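Local coordinates for conjugal transfer protein TRWB (Escherichia coli, PDB 1E9R) that probably couples ATP hydrolysis to DNA transport in bacterial conjugation, as a membrane-anchored coupling protein assembling into a hexameric ring like F1-ATPase and ring helicases, at residues B[288-302]-B[324-337]. Numbering follows the deposited sequence.
Sequences LASLEKLASLADALT and VYGVKEAQTLRASF
In the P-loop NTPase-like domain, the loop after strand 281-285 packs against one face and the hydroxyl of Tyr325, which ends helix 318-325, before running into helix 297-303. Lys293 CA lies over one face of the Tyr325 ring, offset toward the rim, in a CH-pi contact (4.1 Å to the ring centroid), while Leu333 CD2 sits over the centre of the opposite face. The Tyr325 OH accepts the backbone N-H of Leu294 (N to OH 3.2 Å, 153° at the hydrogen). A water 2.6 Å from Tyr325 OH donates to Leu288 O and to Glu292 O. A phenol suits the place, its ring against carbon and its OH meeting loop backbone. With CG anti to the backbone N (chi1 179°) and the chain extended, Lys293 runs past the ring, its NZ donating to Tyr325 O (3.1 Å) from above the carbonyl plane and forming a weakly hydrogen-bonded salt bridge with Glu329 OE1 (3.2 Å). Beyond Tyr325 the contact is apolar: Leu301 CD1 meets Leu333 CD1 at 3.6 Å and Phe337 CE1 at 3.5 Å. Lysine's charge thus probably offsets both a helix-end carbonyl's partial charge and Glu329's carboxylate, beside an apolar patch of leucines and Phe337.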
ATOM      1  N   LEU B 288     -15.827 -14.060 -16.886  1.00 30.80           N
ATOM      2  CA  LEU B 288     -16.107 -12.693 -16.462  1.00 29.85           C
ATOM      3  C   LEU B 288     -14.892 -11.750 -16.521  1.00 29.77           C
ATOM      4  O   LEU B 288     -15.025 -10.579 -16.912  1.00 27.82           O
ATOM      5  CB  LEU B 288     -16.689 -12.740 -15.049  1.00 29.06           C
ATOM      6  CG  LEU B 288     -17.305 -11.496 -14.424  1.00 31.83           C
ATOM      7  CD1 LEU B 288     -18.374 -10.933 -15.305  1.00 32.39           C
ATOM      8  CD2 LEU B 288     -17.890 -11.883 -13.087  1.00 27.27           C
ATOM      9  N   ALA B 289     -13.715 -12.264 -16.160  1.00 29.65           N
ATOM     10  CA  ALA B 289     -12.487 -11.469 -16.151  1.00 31.99           C
ATOM     11  C   ALA B 289     -11.789 -11.278 -17.512  1.00 30.42           C
ATOM     12  O   ALA B 289     -10.744 -10.638 -17.582  1.00 31.12           O
ATOM     13  CB  ALA B 289     -11.503 -12.056 -15.138  1.00 29.45           C
ATOM     14  N   SER B 290     -12.362 -11.826 -18.583  1.00 31.74           N
ATOM     15  CA  SER B 290     -11.797 -11.683 -19.927  1.00 31.66           C
ATOM     16  C   SER B 290     -12.369 -10.469 -20.622  1.00 30.56           C
ATOM     17  O   SER B 290     -11.812  -9.992 -21.612  1.00 29.49           O
ATOM     18  CB  SER B 290     -12.084 -12.909 -20.787  1.00 33.58           C
ATOM     19  OG  SER B 290     -11.186 -13.946 -20.459  1.00 36.82           O
ATOM     20  N   LEU B 291     -13.498  -9.992 -20.112  1.00 27.55           N
ATOM     21  CA  LEU B 291     -14.139  -8.816 -20.664  1.00 27.66           C
ATOM     22  C   LEU B 291     -13.496  -7.607 -19.996  1.00 26.98           C
ATOM     23  O   LEU B 291     -12.713  -7.765 -19.065  1.00 23.76           O
ATOM     24  CB  LEU B 291     -15.640  -8.840 -20.360  1.00 27.67           C
ATOM     25  CG  LEU B 291     -16.486  -9.979 -20.946  1.00 26.20           C
ATOM     26  CD1 LEU B 291     -17.921  -9.810 -20.512  1.00 24.50           C
ATOM     27  CD2 LEU B 291     -16.405  -9.975 -22.454  1.00 24.50           C
ATOM     28  N   GLU B 292     -13.798  -6.405 -20.475  1.00 29.56           N
ATOM     29  CA  GLU B 292     -13.239  -5.211 -19.848  1.00 29.78           C
ATOM     30  C   GLU B 292     -14.041  -4.917 -18.579  1.00 29.76           C
ATOM     31  O   GLU B 292     -14.991  -5.643 -18.245  1.00 29.26           O
ATOM     32  CB  GLU B 292     -13.308  -3.999 -20.793  1.00 31.57           C
ATOM     33  CG  GLU B 292     -12.477  -4.138 -22.064  1.00 35.24           C
ATOM     34  CD  GLU B 292     -11.685  -2.876 -22.413  1.00 37.92           C
ATOM     35  OE1 GLU B 292     -11.575  -1.969 -21.558  1.00 39.60           O
ATOM     36  OE2 GLU B 292     -11.155  -2.798 -23.545  1.00 40.16           O
ATOM     37  N   LYS B 293     -13.657  -3.863 -17.863  1.00 28.83           N
ATOM     38  CA  LYS B 293     -14.376  -3.486 -16.659  1.00 26.55           C
ATOM     39  C   LYS B 293     -15.701  -2.870 -17.113  1.00 25.90           C
ATOM     40  O   LYS B 293     -15.759  -1.687 -17.454  1.00 27.95           O
ATOM     41  CB  LYS B 293     -13.550  -2.478 -15.870  1.00 25.92           C
ATOM     42  CG  LYS B 293     -14.205  -1.988 -14.604  1.00 28.29           C
ATOM     43  CD  LYS B 293     -13.249  -1.143 -13.799  1.00 27.41           C
ATOM     44  CE  LYS B 293     -13.901  -0.645 -12.522  1.00 28.01           C
ATOM     45  NZ  LYS B 293     -12.884  -0.010 -11.637  1.00 29.92           N
ATOM     46  N   LEU B 294     -16.757  -3.680 -17.133  1.00 25.12           N
ATOM     47  CA  LEU B 294     -18.075  -3.224 -17.576  1.00 26.18           C
ATOM     48  C   LEU B 294     -18.708  -2.172 -16.674  1.00 27.40           C
ATOM     49  O   LEU B 294     -18.659  -2.268 -15.453  1.00 29.65           O
ATOM     50  CB  LEU B 294     -19.015  -4.422 -17.726  1.00 27.04           C
ATOM     51  CG  LEU B 294     -18.451  -5.539 -18.605  1.00 28.62           C
ATOM     52  CD1 LEU B 294     -19.473  -6.649 -18.728  1.00 31.53           C
ATOM     53  CD2 LEU B 294     -18.102  -5.000 -19.976  1.00 26.15           C
ATOM     54  N   ALA B 295     -19.317  -1.171 -17.295  1.00 27.49           N
ATOM     55  CA  ALA B 295     -19.942  -0.084 -16.567  1.00 25.97           C
ATOM     56  C   ALA B 295     -21.334  -0.397 -16.034  1.00 26.50           C
ATOM     57  O   ALA B 295     -21.748   0.164 -15.014  1.00 26.49           O
ATOM     58  CB  ALA B 295     -20.002   1.149 -17.459  1.00 24.58           C
ATOM     59  N   SER B 296     -22.055  -1.298 -16.698  1.00 28.46           N
ATOM     60  CA  SER B 296     -23.428  -1.608 -16.302  1.00 29.44           C
ATOM     61  C   SER B 296     -23.690  -2.987 -15.748  1.00 29.01           C
ATOM     62  O   SER B 296     -24.799  -3.262 -15.309  1.00 30.20           O
ATOM     63  CB  SER B 296     -24.361  -1.395 -17.493  1.00 30.88           C
ATOM     64  OG  SER B 296     -24.029  -0.195 -18.165  1.00 38.45           O
ATOM     65  N   LEU B 297     -22.698  -3.864 -15.782  1.00 28.23           N
ATOM     66  CA  LEU B 297     -22.896  -5.216 -15.266  1.00 29.81           C
ATOM     67  C   LEU B 297     -23.441  -5.201 -13.836  1.00 30.87           C
ATOM     68  O   LEU B 297     -24.411  -5.893 -13.533  1.00 31.51           O
ATOM     69  CB  LEU B 297     -21.582  -5.991 -15.279  1.00 29.50           C
ATOM     70  CG  LEU B 297     -21.655  -7.502 -15.503  1.00 30.47           C
ATOM     71  CD1 LEU B 297     -20.433  -8.139 -14.874  1.00 29.41           C
ATOM     72  CD2 LEU B 297     -22.930  -8.087 -14.914  1.00 30.97           C
ATOM     73  N   ALA B 298     -22.816  -4.409 -12.965  1.00 31.01           N
ATOM     74  CA  ALA B 298     -23.213  -4.318 -11.561  1.00 32.84           C
ATOM     75  C   ALA B 298     -24.675  -3.971 -11.357  1.00 32.05           C
ATOM     76  O   ALA B 298     -25.367  -4.616 -10.574  1.00 34.69           O
ATOM     77  CB  ALA B 298     -22.343  -3.306 -10.843  1.00 32.08           C
ATOM     78  N   ASP B 299     -25.153  -2.942 -12.042  1.00 33.06           N
ATOM     79  CA  ASP B 299     -26.546  -2.557 -11.897  1.00 35.17           C
ATOM     80  C   ASP B 299     -27.477  -3.634 -12.451  1.00 35.75           C
ATOM     81  O   ASP B 299     -28.562  -3.865 -11.923  1.00 34.77           O
ATOM     82  CB  ASP B 299     -26.808  -1.233 -12.609  1.00 38.59           C
ATOM     83  CG  ASP B 299     -25.994  -0.102 -12.033  1.00 43.06           C
ATOM     84  OD1 ASP B 299     -26.042   0.093 -10.799  1.00 45.89           O
ATOM     85  OD2 ASP B 299     -25.312   0.592 -12.822  1.00 48.33           O
ATOM     86  N   ALA B 300     -27.045  -4.300 -13.513  1.00 32.80           N
ATOM     87  CA  ALA B 300     -27.862  -5.333 -14.116  1.00 32.94           C
ATOM     88  C   ALA B 300     -28.021  -6.508 -13.174  1.00 29.96           C
ATOM     89  O   ALA B 300     -29.076  -7.131 -13.147  1.00 28.08           O
ATOM     90  CB  ALA B 300     -27.249  -5.790 -15.439  1.00 29.14           C
ATOM     91  N   LEU B 301     -26.981  -6.816 -12.403  1.00 29.77           N
ATOM     92  CA  LEU B 301     -27.024  -7.939 -11.461  1.00 28.98           C
ATOM     93  C   LEU B 301     -27.866  -7.618 -10.242  1.00 31.04           C
ATOM     94  O   LEU B 301     -28.403  -8.503  -9.589  1.00 29.84           O
ATOM     95  CB  LEU B 301     -25.619  -8.285 -10.993  1.00 27.11           C
ATOM     96  CG  LEU B 301     -24.732  -8.905 -12.063  1.00 29.20           C
ATOM     97  CD1 LEU B 301     -23.286  -8.970 -11.593  1.00 25.25           C
ATOM     98  CD2 LEU B 301     -25.262 -10.287 -12.380  1.00 28.27           C
ATOM     99  N   THR B 302     -27.992  -6.329  -9.974  1.00 32.17           N
ATOM    100  CA  THR B 302     -28.706  -5.829  -8.825  1.00 33.85           C
ATOM    101  C   THR B 302     -30.116  -5.317  -9.076  1.00 34.99           C
ATOM    102  O   THR B 302     -30.988  -5.453  -8.220  1.00 34.66           O
ATOM    103  CB  THR B 302     -27.866  -4.711  -8.209  1.00 33.59           C
ATOM    104  OG1 THR B 302     -26.775  -5.300  -7.494  1.00 36.88           O
ATOM    105  CG2 THR B 302     -28.706  -3.816  -7.306  1.00 39.64           C
ATOM    106  N   VAL B 324      -8.896  -6.582 -13.146  1.00 29.95           N
ATOM    107  CA  VAL B 324      -9.758  -5.856 -14.080  1.00 28.78           C
ATOM    108  C   VAL B 324     -10.629  -4.780 -13.410  1.00 28.23           C
ATOM    109  O   VAL B 324     -10.678  -3.638 -13.866  1.00 26.94           O
ATOM    110  CB  VAL B 324     -10.691  -6.848 -14.855  1.00 29.64           C
ATOM    111  CG1 VAL B 324     -11.621  -6.095 -15.804  1.00 25.44           C
ATOM    112  CG2 VAL B 324      -9.846  -7.841 -15.623  1.00 26.18           C
ATOM    113  N   TYR B 325     -11.303  -5.153 -12.326  1.00 27.06           N
ATOM    114  CA  TYR B 325     -12.201  -4.248 -11.625  1.00 23.71           C
ATOM    115  C   TYR B 325     -11.597  -3.557 -10.423  1.00 26.00           C
ATOM    116  O   TYR B 325     -12.121  -2.540  -9.948  1.00 27.20           O
ATOM    117  CB  TYR B 325     -13.447  -5.004 -11.158  1.00 23.18           C
ATOM    118  CG  TYR B 325     -14.389  -5.383 -12.263  1.00 22.18           C
ATOM    119  CD1 TYR B 325     -14.165  -6.519 -13.042  1.00 20.98           C
ATOM    120  CD2 TYR B 325     -15.497  -4.584 -12.558  1.00 21.62           C
ATOM    121  CE1 TYR B 325     -15.019  -6.846 -14.088  1.00 21.48           C
ATOM    122  CE2 TYR B 325     -16.357  -4.903 -13.608  1.00 22.58           C
ATOM    123  CZ  TYR B 325     -16.110  -6.032 -14.365  1.00 22.03           C
ATOM    124  OH  TYR B 325     -16.952  -6.336 -15.409  1.00 25.55           O
ATOM    125  N   GLY B 326     -10.499  -4.106  -9.925  1.00 26.43           N
ATOM    126  CA  GLY B 326      -9.893  -3.539  -8.737  1.00 25.53           C
ATOM    127  C   GLY B 326     -10.435  -4.385  -7.611  1.00 26.93           C
ATOM    128  O   GLY B 326     -11.533  -4.926  -7.725  1.00 25.20           O
ATOM    129  N   VAL B 327      -9.693  -4.507  -6.524  1.00 26.81           N
ATOM    130  CA  VAL B 327     -10.136  -5.346  -5.424  1.00 28.33           C
ATOM    131  C   VAL B 327     -11.524  -5.040  -4.828  1.00 28.48           C
ATOM    132  O   VAL B 327     -12.334  -5.944  -4.660  1.00 29.34           O
ATOM    133  CB  VAL B 327      -9.065  -5.350  -4.311  1.00 28.17           C
ATOM    134  CG1 VAL B 327      -9.512  -6.215  -3.156  1.00 25.93           C
ATOM    135  CG2 VAL B 327      -7.753  -5.876  -4.880  1.00 29.78           C
ATOM    136  N   LYS B 328     -11.808  -3.781  -4.522  1.00 29.11           N
ATOM    137  CA  LYS B 328     -13.093  -3.426  -3.924  1.00 29.26           C
ATOM    138  C   LYS B 328     -14.268  -3.752  -4.821  1.00 29.79           C
ATOM    139  O   LYS B 328     -15.181  -4.482  -4.444  1.00 29.07           O
ATOM    140  CB  LYS B 328     -13.147  -1.929  -3.580  1.00 30.11           C
ATOM    141  CG  LYS B 328     -12.138  -1.453  -2.545  1.00 31.25           C
ATOM    142  CD  LYS B 328     -12.347  -2.133  -1.216  1.00 36.07           C
ATOM    143  CE  LYS B 328     -11.392  -1.596  -0.173  1.00 35.49           C
ATOM    144  NZ  LYS B 328     -11.545  -2.343   1.102  1.00 37.97           N
ATOM    145  N   GLU B 329     -14.239  -3.198  -6.020  1.00 29.42           N
ATOM    146  CA  GLU B 329     -15.320  -3.389  -6.958  1.00 29.56           C
ATOM    147  C   GLU B 329     -15.490  -4.843  -7.393  1.00 29.32           C
ATOM    148  O   GLU B 329     -16.601  -5.283  -7.681  1.00 30.38           O
ATOM    149  CB  GLU B 329     -15.082  -2.474  -8.147  1.00 32.40           C
ATOM    150  CG  GLU B 329     -16.243  -2.381  -9.092  1.00 39.26           C
ATOM    151  CD  GLU B 329     -16.187  -1.130  -9.952  1.00 43.41           C
ATOM    152  OE1 GLU B 329     -15.397  -0.203  -9.630  1.00 44.92           O
ATOM    153  OE2 GLU B 329     -16.949  -1.078 -10.944  1.00 45.51           O
ATOM    154  N   ALA B 330     -14.393  -5.591  -7.426  1.00 26.64           N
ATOM    155  CA  ALA B 330     -14.431  -7.004  -7.804  1.00 28.29           C
ATOM    156  C   ALA B 330     -15.154  -7.807  -6.736  1.00 27.98           C
ATOM    157  O   ALA B 330     -15.864  -8.755  -7.042  1.00 28.47           O
ATOM    158  CB  ALA B 330     -13.021  -7.550  -7.986  1.00 26.27           C
ATOM    159  N   GLN B 331     -14.963  -7.430  -5.480  1.00 26.24           N
ATOM    160  CA  GLN B 331     -15.621  -8.116  -4.382  1.00 26.78           C
ATOM    161  C   GLN B 331     -17.117  -7.867  -4.476  1.00 26.11           C
ATOM    162  O   GLN B 331     -17.924  -8.792  -4.365  1.00 24.45           O
ATOM    163  CB  GLN B 331     -15.112  -7.581  -3.060  1.00 26.20           C
ATOM    164  CG  GLN B 331     -15.725  -8.237  -1.851  1.00 29.37           C
ATOM    165  CD  GLN B 331     -15.280  -7.550  -0.575  1.00 30.04           C
ATOM    166  OE1 GLN B 331     -14.341  -6.747  -0.592  1.00 32.81           O
ATOM    167  NE2 GLN B 331     -15.944  -7.858   0.538  1.00 31.39           N
ATOM    168  N   THR B 332     -17.477  -6.603  -4.681  1.00 25.29           N
ATOM    169  CA  THR B 332     -18.866  -6.209  -4.793  1.00 24.23           C
ATOM    170  C   THR B 332     -19.526  -6.942  -5.947  1.00 26.27           C
ATOM    171  O   THR B 332     -20.697  -7.329  -5.860  1.00 25.00           O
ATOM    172  CB  THR B 332     -18.984  -4.716  -5.048  1.00 24.54           C
ATOM    173  OG1 THR B 332     -18.340  -4.010  -3.983  1.00 25.85           O
ATOM    174  CG2 THR B 332     -20.459  -4.310  -5.150  1.00 23.33           C
ATOM    175  N   LEU B 333     -18.775  -7.122  -7.031  1.00 23.81           N
ATOM    176  CA  LEU B 333     -19.293  -7.802  -8.216  1.00 24.93           C
ATOM    177  C   LEU B 333     -19.564  -9.263  -7.911  1.00 24.11           C
ATOM    178  O   LEU B 333     -20.640  -9.775  -8.204  1.00 22.11           O
ATOM    179  CB  LEU B 333     -18.301  -7.690  -9.377  1.00 24.71           C
ATOM    180  CG  LEU B 333     -18.794  -8.216 -10.724  1.00 24.28           C
ATOM    181  CD1 LEU B 333     -20.021  -7.445 -11.182  1.00 24.39           C
ATOM    182  CD2 LEU B 333     -17.684  -8.077 -11.732  1.00 25.52           C
ATOM    183  N   ARG B 334     -18.579  -9.929  -7.317  1.00 24.20           N
ATOM    184  CA  ARG B 334     -18.739 -11.328  -6.963  1.00 26.81           C
ATOM    185  C   ARG B 334     -19.880 -11.469  -5.952  1.00 27.43           C
ATOM    186  O   ARG B 334     -20.641 -12.437  -5.995  1.00 29.96           O
ATOM    187  CB  ARG B 334     -17.451 -11.892  -6.356  1.00 24.50           C
ATOM    188  CG  ARG B 334     -16.242 -11.879  -7.283  1.00 30.47           C
ATOM    189  CD  ARG B 334     -15.130 -12.796  -6.757  1.00 34.47           C
ATOM    190  NE  ARG B 334     -14.944 -12.655  -5.312  1.00 42.73           N
ATOM    191  CZ  ARG B 334     -14.239 -11.690  -4.731  1.00 44.93           C
ATOM    192  NH1 ARG B 334     -13.611 -10.793  -5.474  1.00 50.33           N
ATOM    193  NH2 ARG B 334     -14.144 -11.637  -3.407  1.00 46.26           N
ATOM    194  N   ALA B 335     -20.005 -10.496  -5.055  1.00 24.42           N
ATOM    195  CA  ALA B 335     -21.048 -10.535  -4.045  1.00 25.13           C
ATOM    196  C   ALA B 335     -22.428 -10.305  -4.654  1.00 25.70           C
ATOM    197  O   ALA B 335     -23.447 -10.443  -3.973  1.00 26.59           O
ATOM    198  CB  ALA B 335     -20.765  -9.487  -2.970  1.00 22.11           C
ATOM    199  N   SER B 336     -22.463  -9.950  -5.935  1.00 26.13           N
ATOM    200  CA  SER B 336     -23.731  -9.696  -6.605  1.00 25.48           C
ATOM    201  C   SER B 336     -24.368 -10.975  -7.142  1.00 25.51           C
ATOM    202  O   SER B 336     -25.521 -10.971  -7.564  1.00 22.58           O
ATOM    203  CB  SER B 336     -23.537  -8.671  -7.715  1.00 26.17           C
ATOM    204  OG  SER B 336     -23.159  -7.430  -7.143  1.00 29.99           O
ATOM    205  N   PHE B 337     -23.605 -12.062  -7.129  1.00 26.11           N
ATOM    206  CA  PHE B 337     -24.120 -13.359  -7.536  1.00 27.80           C
ATOM    207  C   PHE B 337     -24.432 -14.057  -6.202  1.00 30.60           C
ATOM    208  O   PHE B 337     -23.559 -14.165  -5.335  1.00 30.83           O
ATOM    209  CB  PHE B 337     -23.068 -14.164  -8.283  1.00 27.43           C
ATOM    210  CG  PHE B 337     -22.651 -13.567  -9.592  1.00 27.95           C
ATOM    211  CD1 PHE B 337     -21.869 -12.422  -9.633  1.00 26.50           C
ATOM    212  CD2 PHE B 337     -23.002 -14.183 -10.791  1.00 25.75           C
ATOM    213  CE1 PHE B 337     -21.441 -11.908 -10.843  1.00 26.06           C
ATOM    214  CE2 PHE B 337     -22.575 -13.671 -12.000  1.00 27.50           C
ATOM    215  CZ  PHE B 337     -21.794 -12.537 -12.026  1.00 27.24           C
TER
HETATM  216  O   HOH W   1     -15.862  -7.974 -17.129  1.00 34.29           O
HETATM  217  O   HOH W   2     -10.306  -1.261 -12.062  1.00 43.89           O
HETATM  218  O   HOH W   3     -17.443  -0.636 -13.576  1.00 24.02           O